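Long-range contacts in tartronate semialdehyde reductase (Salmonella typhimurium, PDB 1VPD), which probably catalyses the NAD(P)H-dependent reduction of tartronate semialdehyde to D-glycerate, the last step of galactarate degradation: residues 70-80 with 99-109; 119-127 with 167-178. One frame throughout, in Å; residues are numbered along the deposited sequence.

Contact 1. Residues 70-80 with 99-109; sequences PNSPHVKEVAL and SSIAPLASREI
I109 reaches from helix 103-109 into the side of helix 72-80 and buries more surface than any other residue of the contact. Its CG1 branch lies opposite the carbonyl carbon (chi1 -66°), which carries CD1 out to K76 CG at 3.7 Å and to V75 CG1 at 3.8 Å, while the CG2 branch faces the methyl of A79. The V75 and I109 side chains meet nearly at right angles. V75 uses its two methyls separately: CG1 serves I109, and CG2 turns to the loop before helix 103-109, 3.5 Å from S99 OG, a hydroxyl already bonded to D97 and to the backbone N of L69. Further along that loop, I101 CG2 rests 3.5 Å from S72 N, over the first turn of helix 72-80. Beside this apolar patch K76 passes I109 with CG, and its extended outer chain then carries NZ to a salt bridge with E108 OE1 at 3.0 Å, on the syn side but 33° out of the carboxylate plane. N71 is the N-cap of helix 72-80; its OD1 takes two bonds from H74, the backbone N at 3.1 Å, nearly in line with the C=O, and ring ND1, tilted from the carbonyl plane. The two helices run almost parallel (9°), their axes 10.5 Å apart at closest approach, as expected of neighbouring helices that each follow a parallel strand on one face of a Rossmann-type dinucleotide-binding domain.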
# COMPACT_ATOMS: atom_id res chain seq x y z
N PRO A 70 -2.27 2.04 -7.88
CA PRO A 70 -2.20 3.21 -6.99
C PRO A 70 -3.51 3.70 -6.37
O PRO A 70 -3.45 4.26 -5.27
CB PRO A 70 -1.62 4.31 -7.88
CG PRO A 70 -1.27 3.73 -9.17
CD PRO A 70 -1.88 2.38 -9.26
N ASN A 71 -4.64 3.58 -7.07
CA ASN A 71 -5.87 4.24 -6.65
C ASN A 71 -7.08 3.67 -7.39
O ASN A 71 -6.93 2.84 -8.31
CB ASN A 71 -5.76 5.76 -6.86
CG ASN A 71 -5.41 6.12 -8.27
OD1 ASN A 71 -5.87 5.47 -9.21
ND2 ASN A 71 -4.55 7.13 -8.45
N SER A 72 -8.27 4.11 -6.99
CA SER A 72 -9.48 3.56 -7.58
C SER A 72 -9.59 3.75 -9.10
O SER A 72 -9.97 2.80 -9.78
CB SER A 72 -10.72 4.14 -6.89
OG SER A 72 -11.89 3.91 -7.65
N PRO A 73 -9.30 4.93 -9.67
CA PRO A 73 -9.38 5.05 -11.13
C PRO A 73 -8.54 4.01 -11.87
O PRO A 73 -8.99 3.48 -12.90
CB PRO A 73 -8.83 6.46 -11.41
CG PRO A 73 -9.14 7.22 -10.17
CD PRO A 73 -9.03 6.23 -9.03
N HIS A 74 -7.35 3.72 -11.36
CA HIS A 74 -6.50 2.72 -12.00
C HIS A 74 -7.11 1.32 -11.88
O HIS A 74 -7.13 0.57 -12.86
CB HIS A 74 -5.10 2.67 -11.39
CG HIS A 74 -4.17 3.75 -11.87
ND1 HIS A 74 -4.20 5.03 -11.37
CD2 HIS A 74 -3.16 3.71 -12.77
CE1 HIS A 74 -3.25 5.75 -11.95
NE2 HIS A 74 -2.61 4.97 -12.80
N VAL A 75 -7.61 0.95 -10.70
CA VAL A 75 -8.22 -0.36 -10.53
C VAL A 75 -9.47 -0.49 -11.41
O VAL A 75 -9.69 -1.52 -12.03
CB VAL A 75 -8.59 -0.66 -9.04
CG1 VAL A 75 -9.26 -2.05 -8.89
CG2 VAL A 75 -7.36 -0.60 -8.18
N LYS A 76 -10.29 0.55 -11.44
CA LYS A 76 -11.50 0.54 -12.27
C LYS A 76 -11.16 0.34 -13.74
O LYS A 76 -11.84 -0.43 -14.44
CB LYS A 76 -12.30 1.81 -12.07
CG LYS A 76 -13.07 1.85 -10.76
CD LYS A 76 -13.97 3.07 -10.66
CE LYS A 76 -14.73 3.05 -9.33
NZ LYS A 76 -15.47 4.33 -9.12
N GLU A 77 -10.12 1.00 -14.23
CA GLU A 77 -9.72 0.85 -15.64
C GLU A 77 -9.24 -0.59 -15.92
O GLU A 77 -9.66 -1.20 -16.91
CB GLU A 77 -8.64 1.86 -16.05
CG GLU A 77 -8.28 1.83 -17.54
CD GLU A 77 -9.46 2.10 -18.47
OE1 GLU A 77 -10.44 2.75 -18.07
OE2 GLU A 77 -9.41 1.65 -19.63
N VAL A 78 -8.41 -1.15 -15.05
CA VAL A 78 -7.89 -2.49 -15.23
C VAL A 78 -9.00 -3.56 -15.08
O VAL A 78 -9.03 -4.55 -15.83
CB VAL A 78 -6.71 -2.76 -14.26
CG1 VAL A 78 -6.42 -4.25 -14.13
CG2 VAL A 78 -5.47 -2.01 -14.73
N ALA A 79 -9.88 -3.37 -14.11
CA ALA A 79 -10.89 -4.37 -13.79
C ALA A 79 -12.09 -4.31 -14.72
O ALA A 79 -12.63 -5.35 -15.10
CB ALA A 79 -11.34 -4.25 -12.32
N LEU A 80 -12.50 -3.09 -15.08
CA LEU A 80 -13.80 -2.87 -15.74
C LEU A 80 -13.72 -2.24 -17.12
O LEU A 80 -14.71 -2.23 -17.85
CB LEU A 80 -14.68 -1.97 -14.86
CG LEU A 80 -14.86 -2.40 -13.41
CD1 LEU A 80 -15.80 -1.43 -12.73
CD2 LEU A 80 -15.41 -3.81 -13.33
N SER A 99 -4.61 -3.24 -3.84
CA SER A 99 -4.46 -1.78 -3.87
C SER A 99 -5.10 -1.15 -2.65
O SER A 99 -6.08 -1.66 -2.09
CB SER A 99 -5.13 -1.21 -5.12
OG SER A 99 -4.79 -1.93 -6.30
N SER A 100 -4.59 0.01 -2.26
CA SER A 100 -5.25 0.84 -1.27
C SER A 100 -6.19 1.80 -1.98
O SER A 100 -5.73 2.72 -2.67
CB SER A 100 -4.20 1.64 -0.50
OG SER A 100 -3.30 0.78 0.16
N ILE A 101 -7.50 1.57 -1.86
CA ILE A 101 -8.49 2.42 -2.52
C ILE A 101 -9.65 2.72 -1.59
O ILE A 101 -9.81 2.05 -0.58
CB ILE A 101 -9.01 1.82 -3.87
CG1 ILE A 101 -9.93 0.60 -3.67
CG2 ILE A 101 -7.86 1.49 -4.78
CD1 ILE A 101 -10.55 0.09 -4.98
N ALA A 102 -10.46 3.71 -1.94
CA ALA A 102 -11.63 4.07 -1.13
C ALA A 102 -12.53 2.86 -0.93
O ALA A 102 -12.84 2.18 -1.91
CB ALA A 102 -12.41 5.19 -1.79
N PRO A 103 -12.94 2.56 0.30
CA PRO A 103 -13.88 1.43 0.52
C PRO A 103 -15.11 1.43 -0.39
O PRO A 103 -15.50 0.36 -0.88
CB PRO A 103 -14.26 1.57 1.99
CG PRO A 103 -13.11 2.23 2.62
CD PRO A 103 -12.47 3.13 1.59
N LEU A 104 -15.69 2.60 -0.64
CA LEU A 104 -16.83 2.71 -1.56
C LEU A 104 -16.47 2.22 -2.95
O LEU A 104 -17.28 1.58 -3.63
CB LEU A 104 -17.34 4.14 -1.65
CG LEU A 104 -18.37 4.43 -2.77
CD1 LEU A 104 -19.66 3.70 -2.48
CD2 LEU A 104 -18.64 5.93 -2.98
N ALA A 105 -15.25 2.53 -3.40
CA ALA A 105 -14.79 2.05 -4.71
C ALA A 105 -14.64 0.53 -4.75
O ALA A 105 -15.03 -0.10 -5.75
CB ALA A 105 -13.51 2.74 -5.12
N SER A 106 -14.09 -0.07 -3.70
CA SER A 106 -14.02 -1.53 -3.62
C SER A 106 -15.42 -2.13 -3.79
O SER A 106 -15.61 -3.09 -4.55
CB SER A 106 -13.43 -2.01 -2.29
OG SER A 106 -12.10 -1.58 -2.15
N ARG A 107 -16.39 -1.56 -3.09
CA ARG A 107 -17.77 -2.07 -3.14
C ARG A 107 -18.40 -1.90 -4.53
O ARG A 107 -19.06 -2.82 -5.04
CB ARG A 107 -18.65 -1.38 -2.09
CG ARG A 107 -18.32 -1.74 -0.65
CD ARG A 107 -19.35 -1.25 0.41
NE ARG A 107 -19.53 0.21 0.37
CZ ARG A 107 -18.97 1.10 1.19
NH1 ARG A 107 -18.16 0.73 2.18
NH2 ARG A 107 -19.24 2.40 1.01
N GLU A 108 -18.14 -0.76 -5.16
CA GLU A 108 -18.62 -0.49 -6.52
C GLU A 108 -18.05 -1.46 -7.55
O GLU A 108 -18.77 -2.00 -8.40
CB GLU A 108 -18.26 0.92 -6.95
CG GLU A 108 -19.10 1.99 -6.29
CD GLU A 108 -18.65 3.40 -6.62
OE1 GLU A 108 -17.44 3.66 -6.91
OE2 GLU A 108 -19.52 4.28 -6.57
N ILE A 109 -16.74 -1.67 -7.48
CA ILE A 109 -16.05 -2.56 -8.40
C ILE A 109 -16.53 -4.00 -8.14
O ILE A 109 -16.78 -4.77 -9.08
CB ILE A 109 -14.52 -2.45 -8.22
CG1 ILE A 109 -14.05 -1.04 -8.63
CG2 ILE A 109 -13.82 -3.52 -9.06
CD1 ILE A 109 -12.68 -0.69 -8.10

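Contact 2. Residues 119-127 with 167-178. With TLA (L(+)-tartaric acid), chain C.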
# COMPACT_ATOMS: atom_id res chain seq x y z
N GLU A 119 -15.84 -12.90 -8.53
CA GLU A 119 -15.75 -12.68 -7.08
C GLU A 119 -14.62 -11.70 -6.80
O GLU A 119 -13.75 -11.51 -7.65
CB GLU A 119 -15.42 -13.97 -6.36
CG GLU A 119 -16.29 -15.16 -6.73
CD GLU A 119 -17.56 -15.26 -5.94
OE1 GLU A 119 -17.92 -14.31 -5.19
OE2 GLU A 119 -18.22 -16.31 -6.11
N MSE A 120 -14.61 -11.12 -5.61
CA MSE A 120 -13.60 -10.11 -5.27
C MSE A 120 -13.29 -10.07 -3.78
O MSE A 120 -14.20 -10.16 -2.94
CB MSE A 120 -14.03 -8.72 -5.74
CG MSE A 120 -12.99 -7.65 -5.48
SE MSE A 120 -13.59 -5.96 -6.17
CE MSE A 120 -12.28 -4.78 -5.47
N LEU A 121 -12.01 -9.98 -3.46
CA LEU A 121 -11.54 -9.62 -2.13
C LEU A 121 -10.81 -8.28 -2.22
O LEU A 121 -10.08 -8.04 -3.19
CB LEU A 121 -10.55 -10.64 -1.56
CG LEU A 121 -10.99 -12.10 -1.43
CD1 LEU A 121 -9.81 -12.95 -1.02
CD2 LEU A 121 -12.11 -12.18 -0.43
N ASP A 122 -10.98 -7.43 -1.21
CA ASP A 122 -10.12 -6.26 -1.03
C ASP A 122 -9.10 -6.59 0.05
O ASP A 122 -9.45 -6.74 1.22
CB ASP A 122 -10.89 -4.96 -0.76
CG ASP A 122 -11.71 -4.94 0.52
OD1 ASP A 122 -12.49 -5.89 0.78
OD2 ASP A 122 -11.68 -3.96 1.32
N ALA A 123 -7.84 -6.74 -0.37
CA ALA A 123 -6.76 -7.22 0.48
C ALA A 123 -5.53 -6.30 0.45
O ALA A 123 -4.43 -6.73 0.06
CB ALA A 123 -6.37 -8.63 0.07
N PRO A 124 -5.69 -5.04 0.85
CA PRO A 124 -4.56 -4.13 0.94
C PRO A 124 -3.56 -4.57 2.01
O PRO A 124 -3.82 -5.46 2.84
CB PRO A 124 -5.21 -2.78 1.30
CG PRO A 124 -6.49 -3.14 1.96
CD PRO A 124 -6.95 -4.40 1.27
N VAL A 125 -2.39 -3.97 1.96
CA VAL A 125 -1.26 -4.43 2.73
C VAL A 125 -0.60 -3.33 3.51
O VAL A 125 -0.77 -2.14 3.19
CB VAL A 125 -0.19 -5.14 1.82
CG1 VAL A 125 -0.84 -6.14 0.89
CG2 VAL A 125 0.62 -4.13 1.00
N SER A 126 0.20 -3.72 4.48
CA SER A 126 1.09 -2.78 5.16
C SER A 126 2.43 -3.40 5.54
O SER A 126 2.50 -4.56 5.96
CB SER A 126 0.43 -2.22 6.41
OG SER A 126 1.28 -1.26 6.99
N GLY A 127 3.47 -2.59 5.42
CA GLY A 127 4.79 -2.95 5.90
C GLY A 127 5.92 -2.21 5.22
O GLY A 127 7.07 -2.25 5.68
N ASP A 167 -16.79 -7.86 5.55
CA ASP A 167 -17.34 -7.94 4.20
C ASP A 167 -16.52 -7.04 3.26
O ASP A 167 -15.67 -6.27 3.72
CB ASP A 167 -18.79 -7.45 4.16
CG ASP A 167 -19.76 -8.34 4.96
OD1 ASP A 167 -19.43 -9.50 5.26
OD2 ASP A 167 -20.88 -7.93 5.31
N ILE A 168 -16.82 -7.13 1.97
CA ILE A 168 -16.10 -6.37 0.95
C ILE A 168 -16.05 -4.88 1.34
O ILE A 168 -17.05 -4.28 1.69
CB ILE A 168 -16.74 -6.58 -0.46
CG1 ILE A 168 -15.95 -5.85 -1.54
CG2 ILE A 168 -18.24 -6.18 -0.48
CD1 ILE A 168 -14.62 -6.49 -1.88
N GLY A 169 -14.85 -4.32 1.25
CA GLY A 169 -14.57 -2.96 1.68
C GLY A 169 -13.91 -2.85 3.03
O GLY A 169 -13.25 -1.84 3.31
N ALA A 170 -14.04 -3.88 3.87
CA ALA A 170 -13.48 -3.86 5.21
C ALA A 170 -11.98 -3.91 5.21
O ALA A 170 -11.34 -3.38 6.13
CB ALA A 170 -14.06 -4.99 6.09
N GLY A 171 -11.39 -4.51 4.19
CA GLY A 171 -9.95 -4.47 4.03
C GLY A 171 -9.47 -3.03 3.91
O GLY A 171 -8.55 -2.60 4.61
N ASN A 172 -10.10 -2.28 3.02
CA ASN A 172 -9.75 -0.89 2.84
C ASN A 172 -10.13 -0.01 4.01
O ASN A 172 -9.39 0.91 4.31
CB ASN A 172 -10.24 -0.36 1.51
CG ASN A 172 -9.26 -0.73 0.39
OD1 ASN A 172 -8.09 -0.36 0.45
ND2 ASN A 172 -9.72 -1.51 -0.57
N VAL A 173 -11.21 -0.30 4.74
CA VAL A 173 -11.47 0.46 5.96
C VAL A 173 -10.32 0.24 6.94
O VAL A 173 -9.83 1.17 7.56
CB VAL A 173 -12.83 0.07 6.62
CG1 VAL A 173 -12.96 0.69 8.00
CG2 VAL A 173 -13.97 0.50 5.77
N THR A 174 -9.86 -1.01 7.06
CA THR A 174 -8.76 -1.35 7.95
C THR A 174 -7.49 -0.65 7.50
O THR A 174 -6.73 -0.13 8.32
CB THR A 174 -8.60 -2.88 8.02
OG1 THR A 174 -9.81 -3.49 8.50
CG2 THR A 174 -7.52 -3.29 9.02
N LYS A 175 -7.27 -0.62 6.19
CA LYS A 175 -6.13 0.11 5.62
C LYS A 175 -6.22 1.63 5.88
O LYS A 175 -5.18 2.26 6.07
CB LYS A 175 -5.96 -0.19 4.13
CG LYS A 175 -4.78 0.51 3.46
CD LYS A 175 -3.40 0.14 4.03
CE LYS A 175 -2.27 0.62 3.12
NZ LYS A 175 -0.92 0.48 3.77
N LEU A 176 -7.40 2.22 5.89
CA LEU A 176 -7.53 3.65 6.27
C LEU A 176 -7.05 3.86 7.70
O LEU A 176 -6.26 4.76 7.97
CB LEU A 176 -8.95 4.19 6.08
CG LEU A 176 -9.51 4.13 4.65
CD1 LEU A 176 -10.93 4.64 4.62
CD2 LEU A 176 -8.62 4.90 3.68
N ALA A 177 -7.51 3.03 8.63
CA ALA A 177 -7.01 3.08 10.01
C ALA A 177 -5.49 2.91 10.05
O ALA A 177 -4.77 3.62 10.74
CB ALA A 177 -7.69 2.01 10.84
N ASN A 178 -4.99 1.96 9.26
CA ASN A 178 -3.55 1.73 9.15
C ASN A 178 -2.80 2.97 8.72
O ASN A 178 -1.78 3.33 9.30
CB ASN A 178 -3.30 0.60 8.13
CG ASN A 178 -1.88 0.11 8.12
OD1 ASN A 178 -0.97 0.73 7.48
ND2 ASN A 178 -1.65 -1.00 8.78
O1 TLA C . 0.69 1.89 2.08
O11 TLA C . 2.07 0.57 0.98
C1 TLA C . 1.84 1.47 1.83
C2 TLA C . 3.00 2.14 2.51
O2 TLA C . 4.24 1.55 2.08
C3 TLA C . 2.90 2.19 4.03
O3 TLA C . 2.04 3.20 4.52
C4 TLA C . 2.48 0.87 4.62
O4 TLA C . 3.07 -0.14 4.22
O41 TLA C . 1.59 0.81 5.46
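K175 NZ donates to V125 O and to O1 of a bound tartrate, probably taken from the crystallisation liquor, both at 2.7 Å; it approaches V125 O in the carbonyl plane. The lysine CG points away from the backbone N and the chain kinks at chi2 (61°), which lifts the amine to the strand. The other carboxylate of the tartrate is held by S126 OG, bonded to O41 at 2.6 Å, and by G127 N, whose almost straight bond reaches O4 at 2.8 Å. Q179 adds a further bond to the ligand and a weak one to K175 NZ.

Behind this shell, the P124 ring lies against K175 CB, and P124 CG is 3.4 Å from G171 O; the lack of a side chain at G171 permits the close approach of strand and helix. Farther back, the D122 carboxylate spans the helix start: OD1 accepts from G169 N at 2.9 Å from above the carboxylate plane, and OD2 accepts from N172 N, also at 2.9 Å, on its anti side. A negative group here probably interacts favourably with the helix dipole. I168 CD1 closes this end against D122 OD1 and CG of selenomethionine M120. Strand 119-126 of the Rossmann-type domain thus packs along the start of the long interdomain helix characteristic of the 3-hydroxyisobutyrate dehydrogenase family, where K175 is the predicted active-site residue.

Contacts 1 and 2 illustrate how a dinucleotide-binding domain and the long helix that leaves it meet at one site. They follow each other along the chain, with centres about 12 Å apart, and helix 103-114 leads directly into strand 119-126. N172 joins them: its OD1 probably accepts a hydrogen bond from I101 N at 3.1 Å, and its ND2 bonds weakly to S106 OG. Nearer the ligand, S100 OG packs 3.1 Å from K175 CE, bringing a predicted NAD(+)-binding residue beside the predicted active-site lysine. K243, also predicted to bind NAD(+), donates to S100 O, and the S100 side chain lies about 5 Å from the tartrate at the nearest atoms.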